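Local coordinates for protein versicolorin reductase (Brucella melitensis, PDB 4NIM) that probably catalyses NAD(P)-dependent reduction or oxidation as a member of the short-chain dehydrogenase/reductase family, at residues L74-V77 with E78-R81; P128-L131 with I132-A135; P161-A164 with A165-S169. All coordinates share one frame; numbering follows the deposited sequence.

Contact 1: L74-V77 with E78-R81; sequences LENV and EDCR
The chain turns from loop into helix where Asn76 O accepts Cys80 N at 3.2 Å, while Val77 O takes Arg81 N to complete the first turn. Asn76 is the N-cap: its OD1 accepts Glu78 N at 2.8 Å, the donor standing 24° out of the side-chain carbonyl plane. With CG anti to the backbone N (chi1 180°), the amide folds forward over the first turn. It is stacked on the Asp79 carboxylate, the two planes only 12° apart. The other end of the amide is occupied by water: one molecule links Asn76 ND2 to Glu78 OE1, and a second, weakly bonded to ND2, donates to Asp79 OD2. Asp79 has its strongest partner in Arg82, a salt bridge, and OD2 also accepts Asp73 N. On another side of the turn, Val77 CG1 sits 4.0 Å above the centre of one face of the Arg81 guanidinium, a purely apolar cover. Cys80 SG reaches back to the loop, 3.4 Å from Leu74 O and 4.0 Å from Leu74 CD2. The cap thus starts helix 77-91 just after strand 66-71, an edge strand of the parallel sheet, with Val77 and Cys80 facing Arg126 and Ala127 of helix 114-142.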
loop_
_atom_site.group_PDB
_atom_site.type_symbol
_atom_site.label_atom_id
_atom_site.label_comp_id
_atom_site.label_asym_id
_atom_site.label_seq_id
_atom_site.Cartn_x
_atom_site.Cartn_y
_atom_site.Cartn_z
ATOM N N LEU A 74 2.826 12.652 -2.137
ATOM C CA LEU A 74 3.741 11.520 -1.964
ATOM C C LEU A 74 4.942 11.553 -2.922
ATOM O O LEU A 74 5.927 10.832 -2.711
ATOM C CB LEU A 74 3.005 10.178 -2.091
ATOM C CG LEU A 74 2.053 9.792 -0.988
ATOM C CD1 LEU A 74 1.379 8.465 -1.350
ATOM C CD2 LEU A 74 2.776 9.704 0.353
ATOM N N GLU A 75 4.900 12.427 -3.910
ATOM C CA GLU A 75 6.099 12.611 -4.810
ATOM C C GLU A 75 7.225 13.281 -4.067
ATOM O O GLU A 75 8.375 13.240 -4.487
ATOM C CB GLU A 75 5.751 13.447 -6.026
ATOM C CG GLU A 75 4.721 12.775 -6.906
ATOM C CD GLU A 75 4.329 13.632 -8.102
ATOM O OE1 GLU A 75 5.220 14.308 -8.699
ATOM O OE2 GLU A 75 3.125 13.616 -8.438
ATOM N N ASN A 76 6.884 13.932 -2.968
ATOM C CA ASN A 76 7.872 14.623 -2.165
ATOM C C ASN A 76 8.322 13.707 -1.015
ATOM O O ASN A 76 7.540 13.409 -0.087
ATOM C CB ASN A 76 7.295 15.948 -1.659
ATOM C CG ASN A 76 8.263 16.750 -0.789
ATOM O OD1 ASN A 76 9.190 16.224 -0.190
ATOM N ND2 ASN A 76 8.003 18.044 -0.681
ATOM N N VAL A 77 9.585 13.302 -1.059
ATOM C CA VAL A 77 10.119 12.377 -0.063
ATOM C C VAL A 77 10.009 12.923 1.390
ATOM O O VAL A 77 9.791 12.173 2.328
ATOM C CB VAL A 77 11.550 11.937 -0.418
ATOM C CG1 VAL A 77 12.169 11.060 0.672
ATOM C CG2 VAL A 77 11.531 11.132 -1.720
ATOM N N GLU A 78 10.111 14.235 1.572
ATOM C CA GLU A 78 9.987 14.822 2.917
ATOM C C GLU A 78 8.560 14.659 3.475
ATOM O O GLU A 78 8.373 14.525 4.681
ATOM C CB GLU A 78 10.419 16.319 2.888
ATOM C CG GLU A 78 11.123 16.773 4.160
ATOM C CD GLU A 78 11.469 18.274 4.157
ATOM O OE1 GLU A 78 11.786 18.843 3.067
ATOM O OE2 GLU A 78 11.404 18.897 5.245
ATOM N N ASP A 79 7.560 14.695 2.587
ATOM C CA ASP A 79 6.170 14.437 2.947
ATOM C C ASP A 79 6.016 12.973 3.385
ATOM O O ASP A 79 5.354 12.665 4.398
ATOM C CB ASP A 79 5.221 14.750 1.792
ATOM C CG ASP A 79 4.922 16.218 1.644
ATOM O OD1 ASP A 79 5.467 17.058 2.411
ATOM O OD2 ASP A 79 4.073 16.541 0.787
ATOM N N CYS A 80 6.666 12.083 2.669
ATOM C CA CYS A 80 6.696 10.673 3.039
ATOM C C CYS A 80 7.238 10.495 4.441
ATOM O O CYS A 80 6.625 9.813 5.289
ATOM C CB CYS A 80 7.539 9.850 2.041
ATOM S SG CYS A 80 6.753 9.803 0.405
ATOM N N ARG A 81 8.374 11.120 4.699
ATOM C CA ARG A 81 8.957 11.063 6.034
ATOM C C ARG A 81 8.043 11.654 7.119
ATOM O O ARG A 81 7.978 11.088 8.209
ATOM C CB ARG A 81 10.322 11.720 6.065
ATOM C CG ARG A 81 11.314 10.991 5.178
ATOM C CD ARG A 81 12.576 11.807 5.054
ATOM N NE ARG A 81 13.619 10.967 4.525
ATOM C CZ ARG A 81 14.648 11.377 3.821
ATOM N NH1 ARG A 81 14.772 12.663 3.492
ATOM N NH2 ARG A 81 15.538 10.467 3.417
HETATM O O HOH W 1 9.530 19.624 1.207
HETATM O O HOH W 2 5.073 18.888 -0.489
#

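Contact 2: P128-L131 with I132-A135; sequences PFFL and IQEA
Main-chain bonds carry Pro128, Phe129, Phe130 and Leu131 into the next turn, each carbonyl accepting from the residue four places on. Ile132 N lies 2.8 Å from Pro128 O, Gln133 N is 2.9 Å from Phe129 O, and the pairs Phe130-Glu134 and Leu131-Ala135 continue the helical i to i+4 series. Proline has no N-H to give to the preceding turn, and the helix is kinked there. Among the polar side chains, Glu134 turns its carboxylate to Lys137 in a salt bridge.

Aromatic and amide groups form the second set. Gln133 runs extended alongside Phe130, its CG anti to the backbone N (chi1 176°), which brings the amide beside the ring. NE2 comes to the ring edge, close to the ring plane, 3.5 Å from Phe130 CD1, and the amide plane stands nearly upright to the ring at 86°. OE1 of the same amide lies 3.9 Å from Phe129 CE1. The neighbouring rings also meet, Phe129 CD1 sitting over the centre of the Phe130 ring.

This is helix 114-142 of the Rossmann fold, the long helix that follows strand 96-99 and lies against the parallel sheet. In many relatives it helps form a four-helix bundle between subunits; the assembly here is a single chain.

Apolar packing makes up the third set. Ile132 CD1 lies 4.4 Å from Pro128 CB. Leu131 packs on Leu97 of strand 96-99, Phe129 on Leu176 of helix 164-183, and Ile132 on Val180 of that same helix.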
loop_
_atom_site.group_PDB
_atom_site.type_symbol
_atom_site.label_atom_id
_atom_site.label_comp_id
_atom_site.label_asym_id
_atom_site.label_seq_id
_atom_site.Cartn_x
_atom_site.Cartn_y
_atom_site.Cartn_z
ATOM N N PRO A 128 6.779 4.208 -1.271
ATOM C CA PRO A 128 6.944 3.036 -0.397
ATOM C C PRO A 128 8.335 2.851 0.146
ATOM O O PRO A 128 8.486 2.515 1.315
ATOM C CB PRO A 128 6.510 1.888 -1.290
ATOM C CG PRO A 128 5.422 2.520 -2.150
ATOM C CD PRO A 128 5.915 3.896 -2.426
ATOM N N PHE A 129 9.370 2.985 -0.702
ATOM C CA PHE A 129 10.706 2.856 -0.191
ATOM C C PHE A 129 10.978 3.710 1.067
ATOM O O PHE A 129 11.472 3.197 2.085
ATOM C CB PHE A 129 11.732 3.105 -1.340
ATOM C CG PHE A 129 13.154 2.809 -0.977
ATOM C CD1 PHE A 129 13.915 3.694 -0.198
ATOM C CD2 PHE A 129 13.764 1.666 -1.474
ATOM C CE1 PHE A 129 15.238 3.393 0.128
ATOM C CE2 PHE A 129 15.053 1.355 -1.146
ATOM C CZ PHE A 129 15.818 2.216 -0.372
ATOM N N PHE A 130 10.682 5.001 1.004
ATOM C CA PHE A 130 11.029 5.897 2.072
ATOM C C PHE A 130 10.032 5.813 3.255
ATOM O O PHE A 130 10.446 5.940 4.380
ATOM C CB PHE A 130 11.278 7.312 1.546
ATOM C CG PHE A 130 12.559 7.387 0.844
ATOM C CD1 PHE A 130 13.741 7.401 1.579
ATOM C CD2 PHE A 130 12.638 7.256 -0.513
ATOM C CE1 PHE A 130 14.967 7.350 0.932
ATOM C CE2 PHE A 130 13.868 7.195 -1.157
ATOM C CZ PHE A 130 15.031 7.270 -0.425
ATOM N N LEU A 131 8.801 5.430 2.993
ATOM C CA LEU A 131 7.848 5.129 4.113
ATOM C C LEU A 131 8.302 3.878 4.862
ATOM O O LEU A 131 8.285 3.827 6.094
ATOM C CB LEU A 131 6.439 4.919 3.571
ATOM C CG LEU A 131 5.790 6.210 3.067
ATOM C CD1 LEU A 131 4.656 5.884 2.116
ATOM C CD2 LEU A 131 5.278 6.968 4.266
ATOM N N ILE A 132 8.780 2.890 4.098
ATOM C CA ILE A 132 9.297 1.668 4.679
ATOM C C ILE A 132 10.550 1.977 5.502
ATOM O O ILE A 132 10.681 1.490 6.630
ATOM C CB ILE A 132 9.590 0.604 3.599
ATOM C CG1 ILE A 132 8.280 0.015 3.050
ATOM C CG2 ILE A 132 10.422 -0.547 4.162
ATOM C CD1 ILE A 132 8.416 -0.728 1.732
ATOM N N GLN A 133 11.477 2.736 4.915
ATOM C CA GLN A 133 12.685 3.179 5.638
ATOM C C GLN A 133 12.308 3.752 7.012
ATOM O O GLN A 133 12.904 3.379 8.040
ATOM C CB GLN A 133 13.444 4.193 4.814
ATOM C CG GLN A 133 14.674 4.811 5.474
ATOM C CD GLN A 133 15.535 5.517 4.462
ATOM O OE1 GLN A 133 16.220 4.881 3.630
ATOM N NE2 GLN A 133 15.535 6.818 4.519
ATOM N N GLU A 134 11.410 4.721 7.014
ATOM C CA GLU A 134 11.045 5.365 8.261
ATOM C C GLU A 134 10.316 4.432 9.223
ATOM O O GLU A 134 10.501 4.530 10.437
ATOM C CB GLU A 134 10.202 6.632 8.014
ATOM C CG GLU A 134 10.968 7.755 7.349
ATOM C CD GLU A 134 12.209 8.142 8.127
ATOM O OE1 GLU A 134 12.130 8.386 9.332
ATOM O OE2 GLU A 134 13.306 8.182 7.529
ATOM N N ALA A 135 9.435 3.577 8.703
ATOM C CA ALA A 135 8.687 2.658 9.589
ATOM C C ALA A 135 9.651 1.671 10.260
ATOM O O ALA A 135 9.585 1.432 11.460
ATOM C CB ALA A 135 7.623 1.916 8.800
#

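Contact 3: P161-A164 with A165-S169; sequences PFIA and AYCAS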
loop_
_atom_site.group_PDB
_atom_site.type_symbol
_atom_site.label_atom_id
_atom_site.label_comp_id
_atom_site.label_asym_id
_atom_site.label_seq_id
_atom_site.Cartn_x
_atom_site.Cartn_y
_atom_site.Cartn_z
ATOM N N PRO A 161 0.209 -2.965 -22.575
ATOM C CA PRO A 161 0.983 -1.971 -23.339
ATOM C C PRO A 161 0.557 -0.541 -23.066
ATOM O O PRO A 161 1.359 0.343 -23.251
ATOM C CB PRO A 161 0.714 -2.339 -24.791
ATOM C CG PRO A 161 0.315 -3.760 -24.777
ATOM C CD PRO A 161 -0.379 -3.995 -23.444
ATOM N N PHE A 162 -0.663 -0.336 -22.532
ATOM C CA PHE A 162 -1.189 1.017 -22.360
ATOM C C PHE A 162 -0.727 1.642 -21.051
ATOM O O PHE A 162 -0.958 2.834 -20.816
ATOM C CB PHE A 162 -2.720 1.083 -22.540
ATOM C CG PHE A 162 -3.482 0.387 -21.458
ATOM C CD1 PHE A 162 -3.887 1.064 -20.337
ATOM C CD2 PHE A 162 -3.807 -0.954 -21.581
ATOM C CE1 PHE A 162 -4.594 0.422 -19.339
ATOM C CE2 PHE A 162 -4.513 -1.612 -20.570
ATOM C CZ PHE A 162 -4.878 -0.918 -19.433
ATOM N N ILE A 163 -0.024 0.851 -20.240
ATOM C CA ILE A 163 0.506 1.277 -18.966
ATOM C C ILE A 163 1.945 0.814 -18.719
ATOM O O ILE A 163 2.276 0.315 -17.641
ATOM C CB ILE A 163 -0.421 0.838 -17.788
ATOM C CG1 ILE A 163 -0.991 -0.580 -17.983
ATOM C CG2 ILE A 163 -1.516 1.847 -17.511
ATOM C CD1 ILE A 163 -1.888 -1.014 -16.840
ATOM N N ALA A 164 2.857 1.070 -19.670
ATOM C CA ALA A 164 4.178 0.511 -19.567
ATOM C C ALA A 164 4.925 0.913 -18.328
ATOM O O ALA A 164 5.484 0.037 -17.652
ATOM C CB ALA A 164 5.032 0.827 -20.814
ATOM N N ALA A 165 5.029 2.211 -18.052
ATOM C CA ALA A 165 5.838 2.658 -16.924
ATOM C C ALA A 165 5.186 2.246 -15.592
ATOM O O ALA A 165 5.905 1.869 -14.623
ATOM C CB ALA A 165 6.023 4.180 -16.947
ATOM N N TYR A 166 3.869 2.269 -15.578
ATOM C CA TYR A 166 3.095 1.840 -14.380
ATOM C C TYR A 166 3.458 0.401 -14.026
ATOM O O TYR A 166 3.765 0.096 -12.875
ATOM C CB TYR A 166 1.593 1.916 -14.640
ATOM C CG TYR A 166 0.702 1.209 -13.621
ATOM C CD1 TYR A 166 0.270 1.837 -12.517
ATOM C CD2 TYR A 166 0.312 -0.126 -13.824
ATOM C CE1 TYR A 166 -0.595 1.195 -11.599
ATOM C CE2 TYR A 166 -0.461 -0.811 -12.915
ATOM C CZ TYR A 166 -0.933 -0.139 -11.828
ATOM O OH TYR A 166 -1.710 -0.856 -10.983
ATOM N N CYS A 167 3.493 -0.468 -15.034
ATOM C CA CYS A 167 3.767 -1.900 -14.778
ATOM C C CYS A 167 5.170 -2.035 -14.197
ATOM O O CYS A 167 5.337 -2.668 -13.161
ATOM C CB CYS A 167 3.628 -2.724 -16.016
ATOM S SG CYS A 167 1.936 -2.737 -16.659
ATOM N N ALA A 168 6.160 -1.393 -14.838
ATOM C CA ALA A 168 7.540 -1.399 -14.294
ATOM C C ALA A 168 7.654 -0.886 -12.857
ATOM O O ALA A 168 8.428 -1.430 -12.050
ATOM C CB ALA A 168 8.487 -0.647 -15.262
ATOM N N SER A 169 6.930 0.173 -12.502
ATOM C CA SER A 169 6.951 0.707 -11.129
ATOM C C SER A 169 6.470 -0.314 -10.095
ATOM O O SER A 169 6.993 -0.354 -8.989
ATOM C CB SER A 169 6.145 2.018 -10.992
ATOM O OG SER A 169 4.727 1.817 -11.040
#
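The start of helix 164-183 bears the YxxxK signature of short-chain dehydrogenases, and Ile163, at its N-cap, touches the signature tyrosine, Tyr166. Ile163 O accepts Cys167 N at 3.0 Å, and Ala164 O receives Ala168 N at 3.2 Å. The side chains of Ile163 and Tyr166 run alongside each other in the same direction: Ile163 CD1 comes within 3.8 Å of Tyr166 CD2, and Ile163 CB is 3.9 Å from Tyr166 CB. The isoleucine CG1 stands between the backbone N and the carbonyl carbon (chi1 40°), a less common setting that leaves it 3.9 Å from Cys167 SG on the same side of the turn. The CG1-CD1 arm thus touches both the tyrosine ring and the thiol. Ser169 then folds its hydroxyl back, OG donating to Tyr166 O at 2.7 Å, a bond that ties the side chain to the turn carrying the tyrosine. Ser169 OG is also bonded to Asn124 ND2 of helix 114-142, and Tyr166 OH has a weak bond to Ser153 OG at the end of strand 147-153. A tyrosine brought beside a serine from the neighbouring strand, at the start of a long helix, is the hallmark of the short-chain dehydrogenase active site, where these residues probably serve catalysis as in relatives.

Overall arrangement
Along the chain the three contacts follow one another as separate local turns of one Rossmann-type domain: contact 1 opens helix 77-91, contact 2 lies within helix 114-142, and contact 3 opens helix 164-183. Contacts 1 and 2 have centres about 10 Å apart and touch through Cys80 on Leu131, Val77 on Phe130 and Arg81 on Glu134. Contact 3 is more remote, its centre about 22 Å from that of contact 1 and 23 Å from that of contact 2. Helix 114-142 packs on both helix 77-91 and helix 164-183. The touching pair, contacts 1 and 2, thus sits apart from the turn that presents the probable active-site tyrosine.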